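PDB 3FZX: putative exported protein from Bacteroides fragilis, which is of unknown function but binds calcium ions and, as in the LolA/LolB clan, probably holds a lipid-like ligand. Local coordinates for residues D147-T152 with K167-M172; Y184-Y189 with E199-K204; N107-F112 with D122-G127. All blocks are in the same frame, centred on the assembly; numbering follows the deposited sequence.

Followed from the N terminus, the three contacts come in series; none nests in or crosses another. Interaction 3 comes first and pinches the long loop between strands 99-107 and 127-133, joining 107-112 to 122-127. Interaction 1 then closes the hairpin of strands 136-158 and 161-175, and interaction 2 the next hairpin, strands 180-190 and 194-202. Strands 161-175 and 180-190 are neighbours in the same antiparallel barrel, so interactions 1 and 2 continue one another, with Val168 bonded to Glu187 and Tyr170 to Gly185. Arg148 of interaction 1 grips both arms of the loop, while Glu187 and Tyr189 of interaction 2 bond to Tyr108 and Pro109.

Interaction 1. Residues D147-T152 with K167-M172; sequences DREFVT and KVKYEM
Lys167 O approaches the ring of Phe150 obliquely, and over one face of that ring, toward its rim, sits Thr152 N from its own strand. Another pair of flat groups, the carboxylates of Asp147 and Glu171, are turned 49° against each other, with Asp147 OD2 3.4 Å from Glu171 OE2; two like charges this close probably repel. Between Arg148 and Tyr170 it is the aliphatic roots of the side chains that meet, Arg148 CG lying 3.8 Å from Tyr170 CB. Farther out, the guanidinium bonds to the backbone oxygens of Asp125 and Asn107 and makes a cation-pi contact with Tyr108.

The backbones form part of an antiparallel beta hairpin in the barrel wall. Glu149 N reaches Lys169 O at 2.8 Å, and Lys169 N returns a bond to Glu149 O at 2.9 Å. Beyond Phe150 comes a classic beta bulge: Val151 and Thr152 both face Lys167, whose O accepts from Val151 N at 2.9 Å and whose N donates to Thr152 O at 2.8 Å. The bulge aims Val151 at the partner strand, where its CG1 rests 3.8 Å from Lys167 CD and its CG2 packs on Lys169 CB.

Glu149 and Lys169 run side by side from the same face of the sheet. A chi1 of 67° tucks Glu149 CG over the main chain, and the extended chain beyond it carries the carboxylate close to Gly119 and Asp121. Glu149 has been seen as a calcium ligand in this protein, although no ion is bound to it in this chain; the nearby calcium lies about 4 Å from its side chain.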
loop_
_atom_site.group_PDB
_atom_site.type_symbol
_atom_site.label_atom_id
_atom_site.label_comp_id
_atom_site.label_asym_id
_atom_site.label_seq_id
_atom_site.Cartn_x
_atom_site.Cartn_y
_atom_site.Cartn_z
ATOM N N ASP A 147 15.274 9.499 1.219
ATOM C CA ASP A 147 15.941 10.606 1.854
ATOM C C ASP A 147 15.100 11.871 1.784
ATOM O O ASP A 147 15.612 12.932 1.577
ATOM C CB ASP A 147 17.320 10.836 1.210
ATOM C CG ASP A 147 18.314 9.733 1.543
ATOM O OD1 ASP A 147 17.958 8.758 2.266
ATOM O OD2 ASP A 147 19.471 9.832 1.082
ATOM N N ARG A 148 13.802 11.747 1.980
ATOM C CA ARG A 148 12.939 12.909 2.037
ATOM C C ARG A 148 13.320 13.682 3.320
ATOM O O ARG A 148 13.650 13.088 4.353
ATOM C CB ARG A 148 11.485 12.463 2.099
ATOM C CG ARG A 148 11.067 11.612 0.925
ATOM C CD ARG A 148 9.898 10.711 1.271
ATOM N NE ARG A 148 8.696 11.482 1.402
ATOM C CZ ARG A 148 7.688 11.265 2.255
ATOM N NH1 ARG A 148 7.670 10.255 3.135
ATOM N NH2 ARG A 148 6.671 12.112 2.208
ATOM N N GLU A 149 13.317 15.005 3.226
ATOM C CA GLU A 149 13.620 15.876 4.348
ATOM C C GLU A 149 12.906 17.221 4.234
ATOM O O GLU A 149 12.610 17.717 3.146
ATOM C CB GLU A 149 15.118 16.123 4.472
ATOM C CG GLU A 149 15.717 16.925 3.334
ATOM C CD GLU A 149 17.231 17.085 3.465
ATOM O OE1 GLU A 149 17.854 16.488 4.362
ATOM O OE2 GLU A 149 17.797 17.826 2.665
ATOM N N PHE A 150 12.701 17.805 5.397
ATOM C CA PHE A 150 12.031 19.055 5.546
ATOM C C PHE A 150 12.955 20.193 5.107
ATOM O O PHE A 150 14.130 20.196 5.448
ATOM C CB PHE A 150 11.614 19.221 7.027
ATOM C CG PHE A 150 10.972 20.526 7.333
ATOM C CD1 PHE A 150 9.615 20.722 7.094
ATOM C CD2 PHE A 150 11.720 21.570 7.870
ATOM C CE1 PHE A 150 9.004 21.941 7.390
ATOM C CE2 PHE A 150 11.115 22.788 8.172
ATOM C CZ PHE A 150 9.748 22.971 7.923
ATOM N N VAL A 151 12.391 21.164 4.389
ATOM C CA VAL A 151 13.109 22.372 3.960
ATOM C C VAL A 151 12.582 23.604 4.713
ATOM O O VAL A 151 13.320 24.278 5.430
ATOM C CB VAL A 151 12.978 22.584 2.436
ATOM C CG1 VAL A 151 13.665 23.895 2.020
ATOM C CG2 VAL A 151 13.562 21.367 1.671
ATOM N N THR A 152 11.297 23.870 4.558
ATOM C CA THR A 152 10.665 25.010 5.173
ATOM C C THR A 152 9.135 24.908 5.059
ATOM O O THR A 152 8.584 23.937 4.468
ATOM C CB THR A 152 11.139 26.332 4.502
ATOM O OG1 THR A 152 10.699 27.437 5.291
ATOM C CG2 THR A 152 10.584 26.497 3.063
ATOM N N LYS A 167 7.407 22.367 2.524
ATOM C CA LYS A 167 8.339 22.068 1.434
ATOM C C LYS A 167 9.292 20.972 1.854
ATOM O O LYS A 167 9.929 21.060 2.899
ATOM C CB LYS A 167 9.162 23.290 1.057
ATOM C CG LYS A 167 10.113 23.060 -0.138
ATOM C CD LYS A 167 10.890 24.309 -0.471
ATOM C CE LYS A 167 11.946 24.063 -1.532
ATOM N NZ LYS A 167 12.526 25.388 -2.014
ATOM N N VAL A 168 9.383 19.955 1.014
ATOM C CA VAL A 168 10.184 18.782 1.233
ATOM C C VAL A 168 11.148 18.603 0.052
ATOM O O VAL A 168 10.826 18.971 -1.074
ATOM C CB VAL A 168 9.241 17.558 1.368
ATOM C CG1 VAL A 168 10.015 16.264 1.358
ATOM C CG2 VAL A 168 8.464 17.666 2.660
ATOM N N LYS A 169 12.353 18.118 0.331
ATOM C CA LYS A 169 13.322 17.750 -0.700
ATOM C C LYS A 169 13.485 16.229 -0.619
ATOM O O LYS A 169 13.431 15.664 0.469
ATOM C CB LYS A 169 14.664 18.446 -0.466
ATOM C CG LYS A 169 15.738 18.119 -1.512
ATOM C CD LYS A 169 17.054 18.904 -1.323
ATOM C CE LYS A 169 18.155 18.408 -2.315
ATOM N NZ LYS A 169 19.506 19.086 -2.194
ATOM N N TYR A 170 13.681 15.581 -1.763
ATOM C CA TYR A 170 13.840 14.118 -1.849
ATOM C C TYR A 170 14.790 13.716 -2.983
ATOM O O TYR A 170 15.026 14.483 -3.907
ATOM C CB TYR A 170 12.474 13.418 -2.049
ATOM C CG TYR A 170 11.684 13.817 -3.299
ATOM C CD1 TYR A 170 11.878 13.160 -4.518
ATOM C CD2 TYR A 170 10.730 14.827 -3.253
ATOM C CE1 TYR A 170 11.154 13.517 -5.666
ATOM C CE2 TYR A 170 10.006 15.193 -4.391
ATOM C CZ TYR A 170 10.223 14.540 -5.604
ATOM O OH TYR A 170 9.510 14.909 -6.744
ATOM N N GLU A 171 15.367 12.531 -2.868
ATOM C CA GLU A 171 16.100 11.946 -3.956
ATOM C C GLU A 171 15.247 10.897 -4.616
ATOM O O GLU A 171 14.277 10.397 -4.020
ATOM C CB GLU A 171 17.395 11.358 -3.448
ATOM C CG GLU A 171 18.249 12.439 -2.762
ATOM C CD GLU A 171 19.688 12.071 -2.716
ATOM O OE1 GLU A 171 20.294 12.059 -3.799
ATOM O OE2 GLU A 171 20.210 11.779 -1.618
HETATM N N MSE A 172 15.551 10.606 -5.874
HETATM C CA MSE A 172 14.876 9.500 -6.546
HETATM C C MSE A 172 15.710 8.770 -7.607
HETATM O O MSE A 172 16.655 9.324 -8.165
HETATM C CB MSE A 172 13.500 9.911 -7.103
HETATM C CG MSE A 172 13.474 10.309 -8.541
HETATM SE SE MSE A 172 13.910 12.143 -8.700
HETATM C CE MSE A 172 12.152 12.900 -9.107
#

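Interaction 2. Residues Y184-Y189 with E199-K204; sequences YGYEWY and EQYNNK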
loop_
_atom_site.group_PDB
_atom_site.type_symbol
_atom_site.label_atom_id
_atom_site.label_comp_id
_atom_site.label_asym_id
_atom_site.label_seq_id
_atom_site.Cartn_x
_atom_site.Cartn_y
_atom_site.Cartn_z
ATOM N N TYR A 184 16.757 14.400 -8.095
ATOM C CA TYR A 184 16.213 14.890 -6.842
ATOM C C TYR A 184 14.988 15.763 -7.163
ATOM O O TYR A 184 14.718 16.082 -8.333
ATOM C CB TYR A 184 17.299 15.600 -6.003
ATOM C CG TYR A 184 17.743 16.932 -6.513
ATOM C CD1 TYR A 184 18.763 17.035 -7.455
ATOM C CD2 TYR A 184 17.137 18.110 -6.062
ATOM C CE1 TYR A 184 19.166 18.284 -7.952
ATOM C CE2 TYR A 184 17.538 19.365 -6.550
ATOM C CZ TYR A 184 18.546 19.436 -7.492
ATOM O OH TYR A 184 18.949 20.663 -7.965
ATOM N N GLY A 185 14.198 16.070 -6.147
ATOM C CA GLY A 185 12.997 16.871 -6.364
ATOM C C GLY A 185 12.573 17.614 -5.130
ATOM O O GLY A 185 13.123 17.409 -4.054
ATOM N N TYR A 186 11.612 18.507 -5.309
ATOM C CA TYR A 186 10.983 19.205 -4.212
ATOM C C TYR A 186 9.483 19.030 -4.345
ATOM O O TYR A 186 8.948 18.946 -5.454
ATOM C CB TYR A 186 11.277 20.696 -4.271
ATOM C CG TYR A 186 12.735 21.087 -4.126
ATOM C CD1 TYR A 186 13.366 21.105 -2.884
ATOM C CD2 TYR A 186 13.463 21.522 -5.227
ATOM C CE1 TYR A 186 14.732 21.486 -2.759
ATOM C CE2 TYR A 186 14.804 21.913 -5.116
ATOM C CZ TYR A 186 15.420 21.894 -3.890
ATOM O OH TYR A 186 16.722 22.266 -3.830
ATOM N N GLU A 187 8.792 18.975 -3.220
ATOM C CA GLU A 187 7.343 19.073 -3.245
ATOM C C GLU A 187 6.823 19.911 -2.086
ATOM O O GLU A 187 7.480 20.081 -1.035
ATOM C CB GLU A 187 6.639 17.714 -3.381
ATOM C CG GLU A 187 6.815 16.744 -2.269
ATOM C CD GLU A 187 6.159 15.371 -2.583
ATOM O OE1 GLU A 187 6.171 14.922 -3.754
ATOM O OE2 GLU A 187 5.647 14.721 -1.650
ATOM N N TRP A 188 5.663 20.493 -2.343
ATOM C CA TRP A 188 5.026 21.385 -1.441
ATOM C C TRP A 188 3.643 20.800 -1.212
ATOM O O TRP A 188 2.947 20.493 -2.196
ATOM C CB TRP A 188 4.894 22.757 -2.062
ATOM C CG TRP A 188 6.144 23.585 -2.154
ATOM C CD1 TRP A 188 6.525 24.569 -1.295
ATOM C CD2 TRP A 188 7.112 23.579 -3.208
ATOM N NE1 TRP A 188 7.678 25.163 -1.731
ATOM C CE2 TRP A 188 8.055 24.588 -2.913
ATOM C CE3 TRP A 188 7.280 22.816 -4.371
ATOM C CZ2 TRP A 188 9.171 24.841 -3.722
ATOM C CZ3 TRP A 188 8.379 23.075 -5.188
ATOM C CH2 TRP A 188 9.315 24.087 -4.859
ATOM N N TYR A 189 3.257 20.627 0.058
ATOM C CA TYR A 189 1.934 20.084 0.359
ATOM C C TYR A 189 1.206 20.853 1.447
ATOM O O TYR A 189 1.822 21.498 2.295
ATOM C CB TYR A 189 2.000 18.600 0.690
ATOM C CG TYR A 189 2.791 18.219 1.923
ATOM C CD1 TYR A 189 4.165 17.936 1.839
ATOM C CD2 TYR A 189 2.167 18.084 3.164
ATOM C CE1 TYR A 189 4.892 17.564 2.972
ATOM C CE2 TYR A 189 2.891 17.701 4.311
ATOM C CZ TYR A 189 4.241 17.438 4.203
ATOM O OH TYR A 189 4.936 17.016 5.299
ATOM N N GLU A 199 8.652 19.728 -8.278
ATOM C CA GLU A 199 9.676 19.992 -9.283
ATOM C C GLU A 199 10.644 18.832 -9.301
ATOM O O GLU A 199 11.013 18.341 -8.235
ATOM C CB GLU A 199 10.453 21.255 -8.935
ATOM C CG GLU A 199 9.649 22.532 -8.993
ATOM C CD GLU A 199 10.412 23.726 -8.438
ATOM O OE1 GLU A 199 11.591 23.587 -8.052
ATOM O OE2 GLU A 199 9.816 24.800 -8.376
ATOM N N GLN A 200 11.064 18.407 -10.502
ATOM C CA GLN A 200 12.030 17.327 -10.656
ATOM C C GLN A 200 13.275 17.808 -11.388
ATOM O O GLN A 200 13.168 18.530 -12.391
ATOM C CB GLN A 200 11.412 16.139 -11.392
ATOM C CG GLN A 200 10.222 15.509 -10.631
ATOM C CD GLN A 200 8.960 16.350 -10.728
ATOM O OE1 GLN A 200 8.596 16.785 -11.818
ATOM N NE2 GLN A 200 8.296 16.597 -9.588
ATOM N N TYR A 201 14.439 17.399 -10.863
ATOM C CA TYR A 201 15.778 17.721 -11.399
ATOM C C TYR A 201 16.594 16.463 -11.629
ATOM O O TYR A 201 16.363 15.457 -10.974
ATOM C CB TYR A 201 16.551 18.579 -10.407
ATOM C CG TYR A 201 15.894 19.902 -10.131
ATOM C CD1 TYR A 201 14.913 20.002 -9.163
ATOM C CD2 TYR A 201 16.235 21.055 -10.850
ATOM C CE1 TYR A 201 14.285 21.198 -8.900
ATOM C CE2 TYR A 201 15.605 22.275 -10.581
ATOM C CZ TYR A 201 14.622 22.318 -9.607
ATOM O OH TYR A 201 13.944 23.459 -9.290
ATOM N N ASN A 202 17.563 16.518 -12.551
ATOM C CA ASN A 202 18.531 15.415 -12.704
ATOM C C ASN A 202 19.679 15.717 -11.770
ATOM O O ASN A 202 19.707 16.794 -11.155
ATOM C CB ASN A 202 19.019 15.225 -14.160
ATOM C CG ASN A 202 19.778 16.426 -14.733
ATOM O OD1 ASN A 202 20.169 17.391 -14.043
ATOM N ND2 ASN A 202 19.978 16.370 -16.035
ATOM N N ASN A 203 20.669 14.834 -11.695
ATOM C CA ASN A 203 21.748 15.099 -10.740
ATOM C C ASN A 203 22.727 16.208 -11.106
ATOM O O ASN A 203 23.603 16.512 -10.322
ATOM C CB ASN A 203 22.383 13.816 -10.194
ATOM C CG ASN A 203 21.591 13.248 -8.990
ATOM O OD1 ASN A 203 20.911 13.995 -8.263
ATOM N ND2 ASN A 203 21.682 11.934 -8.775
ATOM N N LYS A 204 22.511 16.866 -12.244
ATOM C CA LYS A 204 23.275 18.059 -12.608
ATOM C C LYS A 204 22.544 19.330 -12.177
ATOM O O LYS A 204 23.009 20.416 -12.422
ATOM C CB LYS A 204 23.542 18.109 -14.110
ATOM C CG LYS A 204 24.204 16.856 -14.686
ATOM C CD LYS A 204 25.035 17.190 -15.940
ATOM C CE LYS A 204 25.341 15.939 -16.750
ATOM N NZ LYS A 204 26.438 16.172 -17.712
#
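Tyr184 with Tyr201 and Tyr186 with Glu199 are antiparallel hydrogen-bonded pairs, and between them Gly185 and Gln200 form a non-hydrogen-bonded pair with CA atoms 4.4 Å apart, within the hairpin of strands 180-190 and 194-202.

The three tyrosines gather on one face of this hairpin. At Tyr184 a chi1 of 72° swings the ring across to the neighbouring strand. Tyr201 CB sits over that ring in a CH-pi contact, 3.8 Å from the Tyr184 centroid. The two rings are nearly parallel (9°) but displaced, so that little of one lies over the other; Tyr184 OH is what lies over the face of the Tyr201 ring, toward its rim. Tyr186 stands at 84° to Tyr201 and takes Tyr201 CE1 at its edge, 3.8 Å from Tyr186 CD2. Lys169 and Lys167 of the adjoining strand make cation-pi contacts with Tyr184 and Tyr186. Where strand 194-202 ends, Asn203 OD1 lies 3.8 Å from Tyr184 CD1, in the plane of that ring.

Glu199 ties the other end together. Tyr201 OH donates to its OE1 at 2.7 Å, arriving from above the carboxylate plane, and the same carboxylate meets the indole of Trp188, whose CH2 is 3.6 Å from Glu199 OE2. Arg197 forms a salt bridge to OE2, and the indole NE1 bonds to Glu154.

The Glu199 carboxylate is held by a phenol and an arginine together, which probably stabilises its negative charge and fixes the rotation of the Tyr201 hydroxyl.

Interaction 3. Residues N107-F112 with D122-G127; sequences NYPDAF and DEFDDG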
loop_
_atom_site.group_PDB
_atom_site.type_symbol
_atom_site.label_atom_id
_atom_site.label_comp_id
_atom_site.label_asym_id
_atom_site.label_seq_id
_atom_site.Cartn_x
_atom_site.Cartn_y
_atom_site.Cartn_z
ATOM N N ASN A 107 4.028 8.400 4.102
ATOM C CA ASN A 107 3.627 9.306 5.177
ATOM C C ASN A 107 3.973 10.777 4.895
ATOM O O ASN A 107 4.949 11.067 4.204
ATOM C CB ASN A 107 4.259 8.859 6.496
ATOM C CG ASN A 107 5.752 9.163 6.546
ATOM O OD1 ASN A 107 6.518 8.805 5.633
ATOM N ND2 ASN A 107 6.160 9.877 7.567
ATOM N N TYR A 108 3.150 11.694 5.401
ATOM C CA TYR A 108 3.391 13.122 5.248
ATOM C C TYR A 108 3.253 13.753 6.611
ATOM O O TYR A 108 2.142 13.945 7.087
ATOM C CB TYR A 108 2.417 13.755 4.241
ATOM C CG TYR A 108 2.779 13.409 2.833
ATOM C CD1 TYR A 108 2.457 12.162 2.294
ATOM C CD2 TYR A 108 3.504 14.300 2.053
ATOM C CE1 TYR A 108 2.833 11.819 1.004
ATOM C CE2 TYR A 108 3.881 13.975 0.768
ATOM C CZ TYR A 108 3.554 12.730 0.242
ATOM O OH TYR A 108 3.939 12.409 -1.045
ATOM N N PRO A 109 4.386 14.058 7.266
ATOM C CA PRO A 109 4.303 14.671 8.575
ATOM C C PRO A 109 3.653 16.039 8.581
ATOM O O PRO A 109 3.654 16.786 7.579
ATOM C CB PRO A 109 5.754 14.802 9.027
ATOM C CG PRO A 109 6.590 14.155 8.028
ATOM C CD PRO A 109 5.771 13.859 6.818
ATOM N N ASP A 110 3.117 16.353 9.748
ATOM C CA ASP A 110 2.414 17.588 10.010
ATOM C C ASP A 110 3.389 18.565 10.661
ATOM O O ASP A 110 3.509 18.618 11.887
ATOM C CB ASP A 110 1.234 17.274 10.931
ATOM C CG ASP A 110 0.399 18.478 11.261
ATOM O OD1 ASP A 110 0.730 19.604 10.809
ATOM O OD2 ASP A 110 -0.608 18.265 11.966
ATOM N N ALA A 111 4.103 19.309 9.824
ATOM C CA ALA A 111 5.055 20.343 10.264
ATOM C C ALA A 111 4.337 21.426 11.043
ATOM O O ALA A 111 4.845 21.946 12.045
ATOM C CB ALA A 111 5.746 20.968 9.059
ATOM N N PHE A 112 3.128 21.717 10.574
ATOM C CA PHE A 112 2.300 22.821 11.060
ATOM C C PHE A 112 1.897 22.637 12.507
ATOM O O PHE A 112 1.684 23.625 13.187
ATOM C CB PHE A 112 1.038 23.009 10.187
ATOM C CG PHE A 112 1.297 23.030 8.677
ATOM C CD1 PHE A 112 1.822 24.163 8.051
ATOM C CD2 PHE A 112 0.967 21.918 7.876
ATOM C CE1 PHE A 112 2.038 24.185 6.637
ATOM C CE2 PHE A 112 1.181 21.940 6.455
ATOM C CZ PHE A 112 1.711 23.079 5.848
ATOM N N ASP A 122 14.113 12.036 9.648
ATOM C CA ASP A 122 13.811 10.724 10.201
ATOM C C ASP A 122 12.307 10.522 10.327
ATOM O O ASP A 122 11.866 9.399 10.373
ATOM C CB ASP A 122 14.607 10.476 11.501
ATOM C CG ASP A 122 16.157 10.582 11.279
ATOM O OD1 ASP A 122 16.718 10.076 10.260
ATOM O OD2 ASP A 122 16.823 11.202 12.133
ATOM N N GLU A 123 11.524 11.593 10.282
ATOM C CA GLU A 123 10.068 11.479 10.282
ATOM C C GLU A 123 9.483 11.127 8.908
ATOM O O GLU A 123 8.270 10.937 8.819
ATOM C CB GLU A 123 9.384 12.772 10.744
ATOM C CG GLU A 123 9.827 13.313 12.117
ATOM C CD GLU A 123 11.063 14.235 12.053
ATOM O OE1 GLU A 123 11.884 14.107 11.097
ATOM O OE2 GLU A 123 11.211 15.076 12.970
ATOM N N PHE A 124 10.293 11.066 7.846
ATOM C CA PHE A 124 9.773 10.769 6.483
ATOM C C PHE A 124 10.187 9.374 6.052
ATOM O O PHE A 124 11.350 9.058 6.119
ATOM C CB PHE A 124 10.340 11.756 5.460
ATOM C CG PHE A 124 9.941 13.190 5.680
ATOM C CD1 PHE A 124 10.678 14.010 6.508
ATOM C CD2 PHE A 124 8.853 13.721 5.032
ATOM C CE1 PHE A 124 10.324 15.317 6.682
ATOM C CE2 PHE A 124 8.486 15.014 5.204
ATOM C CZ PHE A 124 9.212 15.827 6.037
ATOM N N ASP A 125 9.252 8.545 5.594
ATOM C CA ASP A 125 9.578 7.197 5.121
ATOM C C ASP A 125 9.853 7.211 3.615
ATOM O O ASP A 125 9.291 8.021 2.870
ATOM C CB ASP A 125 8.413 6.238 5.316
ATOM C CG ASP A 125 8.036 6.025 6.778
ATOM O OD1 ASP A 125 8.898 6.125 7.693
ATOM O OD2 ASP A 125 6.834 5.731 7.005
ATOM N N ASP A 126 10.712 6.294 3.192
ATOM C CA ASP A 126 11.008 6.060 1.800
ATOM C C ASP A 126 9.847 5.286 1.169
ATOM O O ASP A 126 9.044 4.690 1.873
ATOM C CB ASP A 126 12.304 5.241 1.663
ATOM C CG ASP A 126 13.520 5.964 2.200
ATOM O OD1 ASP A 126 13.481 7.184 2.435
ATOM O OD2 ASP A 126 14.532 5.297 2.412
ATOM N N GLY A 127 9.767 5.273 -0.156
ATOM C CA GLY A 127 8.740 4.485 -0.814
ATOM C C GLY A 127 9.113 4.167 -2.230
ATOM O O GLY A 127 9.895 4.903 -2.833
#
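Asn107 reaches across to the backbone of 122-127 with both ends of its amide. Its OD1 accepts from Asp125 N at 2.7 Å, in the carbonyl plane and on a lone pair, while its ND2 donates, also at 2.7 Å, to Glu123 O, which lies within 2° of the amide plane. The first torsion of Asn107 (chi1 73°) directs the amide at the backbone on either side of Phe124, where the two bonds fix its rotation. Two residues on, Pro109 presses on Phe124: Pro109 CG lies over the ring face, 3.7 Å from the centroid, and Pro109 CD is 3.4 Å from Phe124 CE2.

In the next shell, Arg148 clamps the two arms from the barrel wall. Phe124 packs against Arg148 and Val168, and Tyr189 bonds to Pro109 O.

The arms belong to the long loop joining strands 99-107 and 127-133. Gly119 and Asp121 lie between the arms and Asp122 opens the second; together they bind two calcium ions. The contact draws together the base of a calcium-binding loop folded against a beta barrel.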